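PDB 1RC6: (S)-ureidoglycine aminohydrolase from Escherichia coli, which catalyses the manganese-dependent hydrolysis of (S)-ureidoglycine to (S)-ureidoglycolate and ammonia, the second stereospecific step by which the bacterium draws nitrogen from allantoin. Local coordinates for residues E79-F84 / L131-Y136; L109-G114 / P144-G149. All blocks are in the same frame, centred on the assembly; numbering follows the deposited sequence.

Contact 1 of 2, residues E79-F84 / L131-Y136; sequences EGIETF and LYKRRY
Glu82 and Arg134 face each other as a hydrogen-bonded antiparallel pair, and their side chains run side by side. CG of Glu82 sits between its own backbone N and carbonyl carbon (chi1 60°), and Arg134 has a like first torsion, which keeps the two stems together: Glu82 OE2 is 3.3 Å from Arg134 CG. The charged ends do not pair: the Arg134 chain bends at chi3, and Glu82 OE2 stays 4.0 Å from Arg134 NE. Arg134 NH1 instead donates to Tyr132 OH at 2.8 Å, the hydroxyl lying in the guanidinium plane, while NH2 bonds Ser58 OG. Strands 81-89 and 127-135 are neighbours in a sheet of the N-terminal cupin domain, and the face bearing Phe84, Glu82, Tyr132 and Arg134 packs on strand 179-186 of the second cupin unit. Tyr132 lies about 7 Å, side chain to side chain, from Lys253, which probably binds substrate. An alanine in place of Arg134 is likely to leave Tyr132 OH and Ser58 without this donor and to uncover one flank of the Glu82 carboxylate. At the edge of the Tyr136 ring, CD2 lies 3.5 Å from Glu82 OE2, with carboxylate and ring nearly perpendicular; Glu82 OE1 bonds Tyr110. On the reverse face, Thr83 CG2 rests 4.0 Å from Lys133 CB. Tyr136 N donates to Gly80 O at 3.0 Å.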
ATOM      1  N   GLU A  79       7.136   6.663 -17.626  1.00 37.90           N
ATOM      2  CA  GLU A  79       7.657   5.623 -18.515  1.00 43.20           C
ATOM      3  C   GLU A  79       8.341   4.481 -17.773  1.00 39.63           C
ATOM      4  O   GLU A  79       9.191   4.704 -16.912  1.00 41.26           O
ATOM      5  CB  GLU A  79       8.629   6.225 -19.541  1.00 76.96           C
ATOM      6  CG  GLU A  79       7.943   6.974 -20.678  1.00 95.40           C
ATOM      7  CD  GLU A  79       6.958   6.095 -21.440  1.00106.57           C
ATOM      8  OE1 GLU A  79       7.399   5.068 -22.003  1.00114.20           O
ATOM      9  OE2 GLU A  79       5.749   6.429 -21.475  1.00113.16           O
ATOM     10  N   GLY A  80       7.971   3.252 -18.126  1.00 54.11           N
ATOM     11  CA  GLY A  80       8.553   2.087 -17.481  1.00 47.24           C
ATOM     12  C   GLY A  80       8.174   1.972 -16.012  1.00 44.65           C
ATOM     13  O   GLY A  80       8.747   1.172 -15.271  1.00 44.31           O
ATOM     14  N   ILE A  81       7.187   2.755 -15.593  1.00 37.75           N
ATOM     15  CA  ILE A  81       6.747   2.768 -14.213  1.00 31.67           C
ATOM     16  C   ILE A  81       5.327   2.252 -14.076  1.00 32.49           C
ATOM     17  O   ILE A  81       4.432   2.747 -14.757  1.00 33.23           O
ATOM     18  CB  ILE A  81       6.820   4.202 -13.662  1.00 24.79           C
ATOM     19  CG1 ILE A  81       8.290   4.600 -13.501  1.00 20.51           C
ATOM     20  CG2 ILE A  81       6.045   4.315 -12.358  1.00 25.05           C
ATOM     21  CD1 ILE A  81       8.480   6.015 -13.065  1.00 20.79           C
ATOM     22  N   GLU A  82       5.124   1.252 -13.218  1.00 24.41           N
ATOM     23  CA  GLU A  82       3.781   0.713 -12.989  1.00 23.57           C
ATOM     24  C   GLU A  82       3.259   1.305 -11.670  1.00 22.52           C
ATOM     25  O   GLU A  82       4.045   1.594 -10.759  1.00 22.01           O
ATOM     26  CB  GLU A  82       3.807  -0.825 -12.933  1.00 27.72           C
ATOM     27  CG  GLU A  82       4.674  -1.416 -11.837  1.00 26.82           C
ATOM     28  CD  GLU A  82       4.822  -2.935 -11.952  1.00 29.55           C
ATOM     29  OE1 GLU A  82       3.847  -3.624 -12.351  1.00 32.72           O
ATOM     30  OE2 GLU A  82       5.911  -3.451 -11.628  1.00 27.48           O
ATOM     31  N   THR A  83       1.946   1.498 -11.565  1.00 24.19           N
ATOM     32  CA  THR A  83       1.378   2.087 -10.360  1.00 25.17           C
ATOM     33  C   THR A  83       0.180   1.343  -9.847  1.00 24.04           C
ATOM     34  O   THR A  83      -0.408   0.540 -10.557  1.00 23.90           O
ATOM     35  CB  THR A  83       0.952   3.540 -10.591  1.00 26.58           C
ATOM     36  OG1 THR A  83      -0.093   3.572 -11.563  1.00 28.19           O
ATOM     37  CG2 THR A  83       2.125   4.368 -11.083  1.00 23.27           C
ATOM     38  N   PHE A  84      -0.185   1.627  -8.603  1.00 30.78           N
ATOM     39  CA  PHE A  84      -1.327   0.981  -7.967  1.00 30.49           C
ATOM     40  C   PHE A  84      -1.962   1.927  -6.963  1.00 33.39           C
ATOM     41  O   PHE A  84      -1.271   2.538  -6.149  1.00 34.54           O
ATOM     42  CB  PHE A  84      -0.868  -0.305  -7.268  1.00 21.90           C
ATOM     43  CG  PHE A  84      -1.927  -0.956  -6.427  1.00 22.19           C
ATOM     44  CD1 PHE A  84      -2.146  -0.542  -5.123  1.00 21.30           C
ATOM     45  CD2 PHE A  84      -2.724  -1.976  -6.952  1.00 22.07           C
ATOM     46  CE1 PHE A  84      -3.146  -1.127  -4.349  1.00 21.97           C
ATOM     47  CE2 PHE A  84      -3.729  -2.569  -6.185  1.00 20.81           C
ATOM     48  CZ  PHE A  84      -3.940  -2.144  -4.883  1.00 22.00           C
ATOM     49  N   LEU A 131      -1.091   5.040  -2.337  1.00 24.00           N
ATOM     50  CA  LEU A 131      -0.433   4.985  -3.639  1.00 22.78           C
ATOM     51  C   LEU A 131       0.844   4.197  -3.627  1.00 21.76           C
ATOM     52  O   LEU A 131       1.539   4.154  -2.614  1.00 21.87           O
ATOM     53  CB  LEU A 131      -0.125   6.387  -4.145  1.00 35.03           C
ATOM     54  CG  LEU A 131      -1.223   7.044  -4.974  1.00 37.71           C
ATOM     55  CD1 LEU A 131      -0.745   8.416  -5.379  1.00 40.72           C
ATOM     56  CD2 LEU A 131      -1.560   6.183  -6.204  1.00 37.53           C
ATOM     57  N   TYR A 132       1.170   3.615  -4.778  1.00 25.59           N
ATOM     58  CA  TYR A 132       2.358   2.798  -4.905  1.00 26.26           C
ATOM     59  C   TYR A 132       2.881   2.805  -6.324  1.00 28.34           C
ATOM     60  O   TYR A 132       2.104   2.803  -7.278  1.00 29.83           O
ATOM     61  CB  TYR A 132       2.018   1.369  -4.490  1.00 23.87           C
ATOM     62  CG  TYR A 132       3.132   0.361  -4.661  1.00 26.62           C
ATOM     63  CD1 TYR A 132       3.432  -0.175  -5.906  1.00 25.63           C
ATOM     64  CD2 TYR A 132       3.863  -0.090  -3.560  1.00 26.97           C
ATOM     65  CE1 TYR A 132       4.428  -1.150  -6.048  1.00 26.74           C
ATOM     66  CE2 TYR A 132       4.858  -1.056  -3.696  1.00 25.36           C
ATOM     67  CZ  TYR A 132       5.130  -1.586  -4.936  1.00 26.35           C
ATOM     68  OH  TYR A 132       6.065  -2.597  -5.058  1.00 26.32           O
ATOM     69  N   LYS A 133       4.200   2.819  -6.469  1.00 26.90           N
ATOM     70  CA  LYS A 133       4.798   2.796  -7.792  1.00 27.65           C
ATOM     71  C   LYS A 133       6.151   2.115  -7.723  1.00 28.24           C
ATOM     72  O   LYS A 133       6.815   2.158  -6.699  1.00 30.23           O
ATOM     73  CB  LYS A 133       4.974   4.211  -8.338  1.00 26.32           C
ATOM     74  CG  LYS A 133       6.062   5.021  -7.632  1.00 25.23           C
ATOM     75  CD  LYS A 133       6.379   6.318  -8.371  1.00 22.24           C
ATOM     76  CE  LYS A 133       7.433   7.115  -7.640  1.00 18.79           C
ATOM     77  NZ  LYS A 133       7.823   8.356  -8.358  1.00 18.54           N
ATOM     78  N   ARG A 134       6.547   1.474  -8.815  1.00 24.17           N
ATOM     79  CA  ARG A 134       7.845   0.804  -8.904  1.00 26.86           C
ATOM     80  C   ARG A 134       8.231   0.735 -10.374  1.00 29.38           C
ATOM     81  O   ARG A 134       7.400   0.963 -11.251  1.00 30.12           O
ATOM     82  CB  ARG A 134       7.794  -0.617  -8.327  1.00 26.25           C
ATOM     83  CG  ARG A 134       7.065  -1.613  -9.182  1.00 24.33           C
ATOM     84  CD  ARG A 134       7.077  -3.009  -8.583  1.00 28.32           C
ATOM     85  NE  ARG A 134       8.425  -3.568  -8.478  1.00 29.27           N
ATOM     86  CZ  ARG A 134       9.059  -3.758  -7.321  1.00 29.89           C
ATOM     87  NH1 ARG A 134       8.468  -3.436  -6.172  1.00 30.50           N
ATOM     88  NH2 ARG A 134      10.288  -4.253  -7.310  1.00 25.10           N
ATOM     89  N   ARG A 135       9.495   0.436 -10.641  1.00 38.58           N
ATOM     90  CA  ARG A 135       9.957   0.330 -12.008  1.00 44.15           C
ATOM     91  C   ARG A 135       9.692  -1.101 -12.479  1.00 42.02           C
ATOM     92  O   ARG A 135      10.271  -2.066 -11.971  1.00 45.46           O
ATOM     93  CB  ARG A 135      11.443   0.690 -12.087  1.00 45.99           C
ATOM     94  CG  ARG A 135      12.005   0.721 -13.496  1.00 62.75           C
ATOM     95  CD  ARG A 135      13.019   1.848 -13.650  1.00 76.83           C
ATOM     96  NE  ARG A 135      14.106   1.784 -12.669  1.00 85.25           N
ATOM     97  CZ  ARG A 135      15.055   2.709 -12.533  1.00 87.71           C
ATOM     98  NH1 ARG A 135      15.062   3.783 -13.314  1.00 87.63           N
ATOM     99  NH2 ARG A 135      15.999   2.566 -11.610  1.00 87.83           N
ATOM    100  N   TYR A 136       8.790  -1.230 -13.441  1.00 36.50           N
ATOM    101  CA  TYR A 136       8.423  -2.530 -13.976  1.00 33.00           C
ATOM    102  C   TYR A 136       9.545  -3.313 -14.669  1.00 32.20           C
ATOM    103  O   TYR A 136      10.385  -2.742 -15.370  1.00 31.04           O
ATOM    104  CB  TYR A 136       7.257  -2.370 -14.940  1.00 31.72           C
ATOM    105  CG  TYR A 136       6.869  -3.652 -15.620  1.00 27.93           C
ATOM    106  CD1 TYR A 136       7.299  -3.935 -16.915  1.00 26.34           C
ATOM    107  CD2 TYR A 136       6.100  -4.600 -14.957  1.00 26.12           C
ATOM    108  CE1 TYR A 136       6.966  -5.137 -17.534  1.00 27.44           C
ATOM    109  CE2 TYR A 136       5.760  -5.810 -15.561  1.00 26.54           C
ATOM    110  CZ  TYR A 136       6.195  -6.074 -16.848  1.00 27.85           C
ATOM    111  OH  TYR A 136       5.851  -7.271 -17.444  1.00 30.21           O
TER

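Contact 2 of 2, residues L109-G114 / P144-G149; sequences LYCPPG and PWLVSG
The Tyr110 ring meets the 144-149 backbone at its edge, where Leu146 CA and Val147 N lie near the ring plane. Trp145 O approaches the ring obliquely, 3.4 Å from Tyr110 CD1, and Pro144 CB comes in at a slant as well, near the hydroxyl. Phe177 also meets this ring, with the planes inclined, and stands edge-to-face with the Trp145 indole. Here the short strand 147-150 adds itself, antiparallel, to strand 107-111 and forms an edge strand of the sheet in the N-terminal cupin domain. With CG anti to the backbone N (chi1 167°), the Tyr110 side chain carries its ring along the incoming chain, and its hydroxyl is taken up by Glu82. On the face bearing Leu109 and Ser148, Leu109 CD1 sits 3.7 Å from Ser148 CB; it also lies 3.5 Å from CD1 of Leu146, in the loop just before the strand, the two leucine side chains crossing at a slant. Leu146 and Ser148 continue onto Phe101. Beyond the paired residues the contact becomes proline against proline: Pro144 CG is 3.7 Å from Pro112 CB and equally near Pro113 CD, while Pro112 CD lies over the backbone at Leu146 N. Two backbone bonds join Tyr110 and Val147. In the straighter one Tyr110 N gives its hydrogen to Val147 O at 2.7 Å, with an N-H...O angle of 177°.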
ATOM      1  N   LEU A 109      -7.053   0.349  -8.368  1.00 30.24           N
ATOM      2  CA  LEU A 109      -6.692   0.512  -9.763  1.00 29.30           C
ATOM      3  C   LEU A 109      -5.199   0.306 -10.008  1.00 29.89           C
ATOM      4  O   LEU A 109      -4.361   1.006  -9.435  1.00 30.12           O
ATOM      5  CB  LEU A 109      -7.075   1.904 -10.267  1.00 27.81           C
ATOM      6  CG  LEU A 109      -6.506   2.217 -11.657  1.00 28.99           C
ATOM      7  CD1 LEU A 109      -7.083   1.259 -12.681  1.00 31.02           C
ATOM      8  CD2 LEU A 109      -6.824   3.645 -12.035  1.00 30.19           C
ATOM      9  N   TYR A 110      -4.878  -0.655 -10.871  1.00 23.90           N
ATOM     10  CA  TYR A 110      -3.498  -0.931 -11.247  1.00 24.28           C
ATOM     11  C   TYR A 110      -3.275  -0.453 -12.678  1.00 24.20           C
ATOM     12  O   TYR A 110      -4.129  -0.630 -13.540  1.00 24.37           O
ATOM     13  CB  TYR A 110      -3.182  -2.433 -11.165  1.00 30.36           C
ATOM     14  CG  TYR A 110      -1.873  -2.783 -11.850  1.00 31.45           C
ATOM     15  CD1 TYR A 110      -1.813  -2.958 -13.226  1.00 32.67           C
ATOM     16  CD2 TYR A 110      -0.670  -2.815 -11.137  1.00 32.48           C
ATOM     17  CE1 TYR A 110      -0.595  -3.140 -13.884  1.00 32.78           C
ATOM     18  CE2 TYR A 110       0.549  -3.000 -11.782  1.00 31.05           C
ATOM     19  CZ  TYR A 110       0.579  -3.155 -13.159  1.00 30.80           C
ATOM     20  OH  TYR A 110       1.778  -3.292 -13.816  1.00 27.75           O
ATOM     21  N   CYS A 111      -2.127   0.152 -12.930  1.00 24.97           N
ATOM     22  CA  CYS A 111      -1.794   0.620 -14.268  1.00 27.25           C
ATOM     23  C   CYS A 111      -0.449   0.071 -14.727  1.00 26.94           C
ATOM     24  O   CYS A 111       0.562   0.226 -14.039  1.00 29.71           O
ATOM     25  CB  CYS A 111      -1.725   2.147 -14.324  1.00 34.41           C
ATOM     26  SG  CYS A 111      -3.311   2.996 -14.190  1.00 39.18           S
ATOM     27  N   PRO A 112      -0.420  -0.584 -15.900  1.00 22.91           N
ATOM     28  CA  PRO A 112       0.845  -1.124 -16.400  1.00 26.15           C
ATOM     29  C   PRO A 112       1.742   0.056 -16.712  1.00 27.59           C
ATOM     30  O   PRO A 112       1.301   1.196 -16.693  1.00 23.45           O
ATOM     31  CB  PRO A 112       0.426  -1.879 -17.657  1.00 39.38           C
ATOM     32  CG  PRO A 112      -0.743  -1.064 -18.149  1.00 38.49           C
ATOM     33  CD  PRO A 112      -1.510  -0.838 -16.862  1.00 40.36           C
ATOM     34  N   PRO A 113       3.018  -0.206 -17.005  1.00 32.82           N
ATOM     35  CA  PRO A 113       3.996   0.838 -17.326  1.00 41.76           C
ATOM     36  C   PRO A 113       3.514   1.762 -18.426  1.00 44.08           C
ATOM     37  O   PRO A 113       2.936   1.312 -19.407  1.00 48.86           O
ATOM     38  CB  PRO A 113       5.211   0.048 -17.775  1.00 30.88           C
ATOM     39  CG  PRO A 113       5.081  -1.217 -17.019  1.00 29.35           C
ATOM     40  CD  PRO A 113       3.623  -1.541 -17.120  1.00 27.18           C
ATOM     41  N   GLY A 114       3.752   3.056 -18.253  1.00 69.17           N
ATOM     42  CA  GLY A 114       3.361   4.022 -19.262  1.00 70.49           C
ATOM     43  C   GLY A 114       1.978   4.626 -19.139  1.00 74.77           C
ATOM     44  O   GLY A 114       1.800   5.818 -19.417  1.00 78.78           O
ATOM     45  N   PRO A 144       1.931  -6.885 -18.607  1.00 34.88           N
ATOM     46  CA  PRO A 144       0.840  -6.725 -17.645  1.00 31.31           C
ATOM     47  C   PRO A 144      -0.276  -5.902 -18.281  1.00 31.42           C
ATOM     48  O   PRO A 144      -0.187  -5.528 -19.448  1.00 32.04           O
ATOM     49  CB  PRO A 144       1.515  -5.999 -16.499  1.00 27.25           C
ATOM     50  CG  PRO A 144       2.397  -5.035 -17.246  1.00 29.66           C
ATOM     51  CD  PRO A 144       2.986  -5.876 -18.381  1.00 29.66           C
ATOM     52  N   TRP A 145      -1.321  -5.619 -17.517  1.00 31.55           N
ATOM     53  CA  TRP A 145      -2.427  -4.829 -18.042  1.00 30.13           C
ATOM     54  C   TRP A 145      -3.266  -4.178 -16.941  1.00 30.40           C
ATOM     55  O   TRP A 145      -3.266  -4.619 -15.790  1.00 28.98           O
ATOM     56  CB  TRP A 145      -3.319  -5.700 -18.923  1.00 26.56           C
ATOM     57  CG  TRP A 145      -3.861  -6.883 -18.215  1.00 25.65           C
ATOM     58  CD1 TRP A 145      -5.007  -6.949 -17.469  1.00 23.38           C
ATOM     59  CD2 TRP A 145      -3.256  -8.182 -18.149  1.00 24.71           C
ATOM     60  NE1 TRP A 145      -5.153  -8.215 -16.943  1.00 23.07           N
ATOM     61  CE2 TRP A 145      -4.095  -8.993 -17.343  1.00 23.20           C
ATOM     62  CE3 TRP A 145      -2.084  -8.736 -18.691  1.00 23.62           C
ATOM     63  CZ2 TRP A 145      -3.803 -10.341 -17.067  1.00 22.73           C
ATOM     64  CZ3 TRP A 145      -1.790 -10.072 -18.419  1.00 25.58           C
ATOM     65  CH2 TRP A 145      -2.651 -10.863 -17.612  1.00 25.36           C
ATOM     66  N   LEU A 146      -3.978  -3.122 -17.321  1.00 29.52           N
ATOM     67  CA  LEU A 146      -4.825  -2.381 -16.404  1.00 27.56           C
ATOM     68  C   LEU A 146      -5.769  -3.322 -15.682  1.00 27.29           C
ATOM     69  O   LEU A 146      -6.382  -4.187 -16.295  1.00 28.33           O
ATOM     70  CB  LEU A 146      -5.613  -1.330 -17.198  1.00 26.29           C
ATOM     71  CG  LEU A 146      -6.808  -0.478 -16.721  1.00 24.66           C
ATOM     72  CD1 LEU A 146      -7.399  -0.963 -15.419  1.00 25.13           C
ATOM     73  CD2 LEU A 146      -6.357   0.948 -16.603  1.00 22.71           C
ATOM     74  N   VAL A 147      -5.863  -3.165 -14.371  1.00 28.92           N
ATOM     75  CA  VAL A 147      -6.775  -3.969 -13.572  1.00 28.32           C
ATOM     76  C   VAL A 147      -7.446  -3.019 -12.592  1.00 29.26           C
ATOM     77  O   VAL A 147      -6.797  -2.141 -12.034  1.00 29.96           O
ATOM     78  CB  VAL A 147      -6.043  -5.062 -12.785  1.00 20.50           C
ATOM     79  CG1 VAL A 147      -7.039  -5.859 -11.959  1.00 20.54           C
ATOM     80  CG2 VAL A 147      -5.302  -5.964 -13.734  1.00 19.21           C
ATOM     81  N   SER A 148      -8.748  -3.185 -12.395  1.00 27.12           N
ATOM     82  CA  SER A 148      -9.481  -2.330 -11.480  1.00 28.83           C
ATOM     83  C   SER A 148     -10.684  -3.068 -10.893  1.00 27.60           C
ATOM     84  O   SER A 148     -11.231  -3.966 -11.518  1.00 32.72           O
ATOM     85  CB  SER A 148      -9.931  -1.069 -12.213  1.00 38.52           C
ATOM     86  OG  SER A 148     -10.573  -0.173 -11.321  1.00 45.82           O
ATOM     87  N   GLY A 149     -11.085  -2.701  -9.686  1.00 23.92           N
ATOM     88  CA  GLY A 149     -12.216  -3.355  -9.057  1.00 22.13           C
ATOM     89  C   GLY A 149     -12.348  -2.933  -7.606  1.00 23.76           C
ATOM     90  O   GLY A 149     -11.840  -1.875  -7.206  1.00 23.50           O
TER

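In the fold
After strands 46-49 and 60-67 the chain lays down 79-84, then, by way of strands 91-96 and 99-104, reaches 109-114, which joins the flank of strand 81-89 through Thr83 and Cys111. Strand 127-135 returns between 60-67 and 81-89, and contact 1 closes a loop of 46 intervening residues. The next strand, 147-150, pairs on the far side of 107-111, where contact 2 closes a loop of 29 residues. The segments alternate along the chain, so the two contacts cross. Together they tie four strands in the order 127-135, 81-89, 107-111, 147-150. They also meet directly, through the Glu82-Tyr110 bond and through Tyr136 against Pro113 and Pro144.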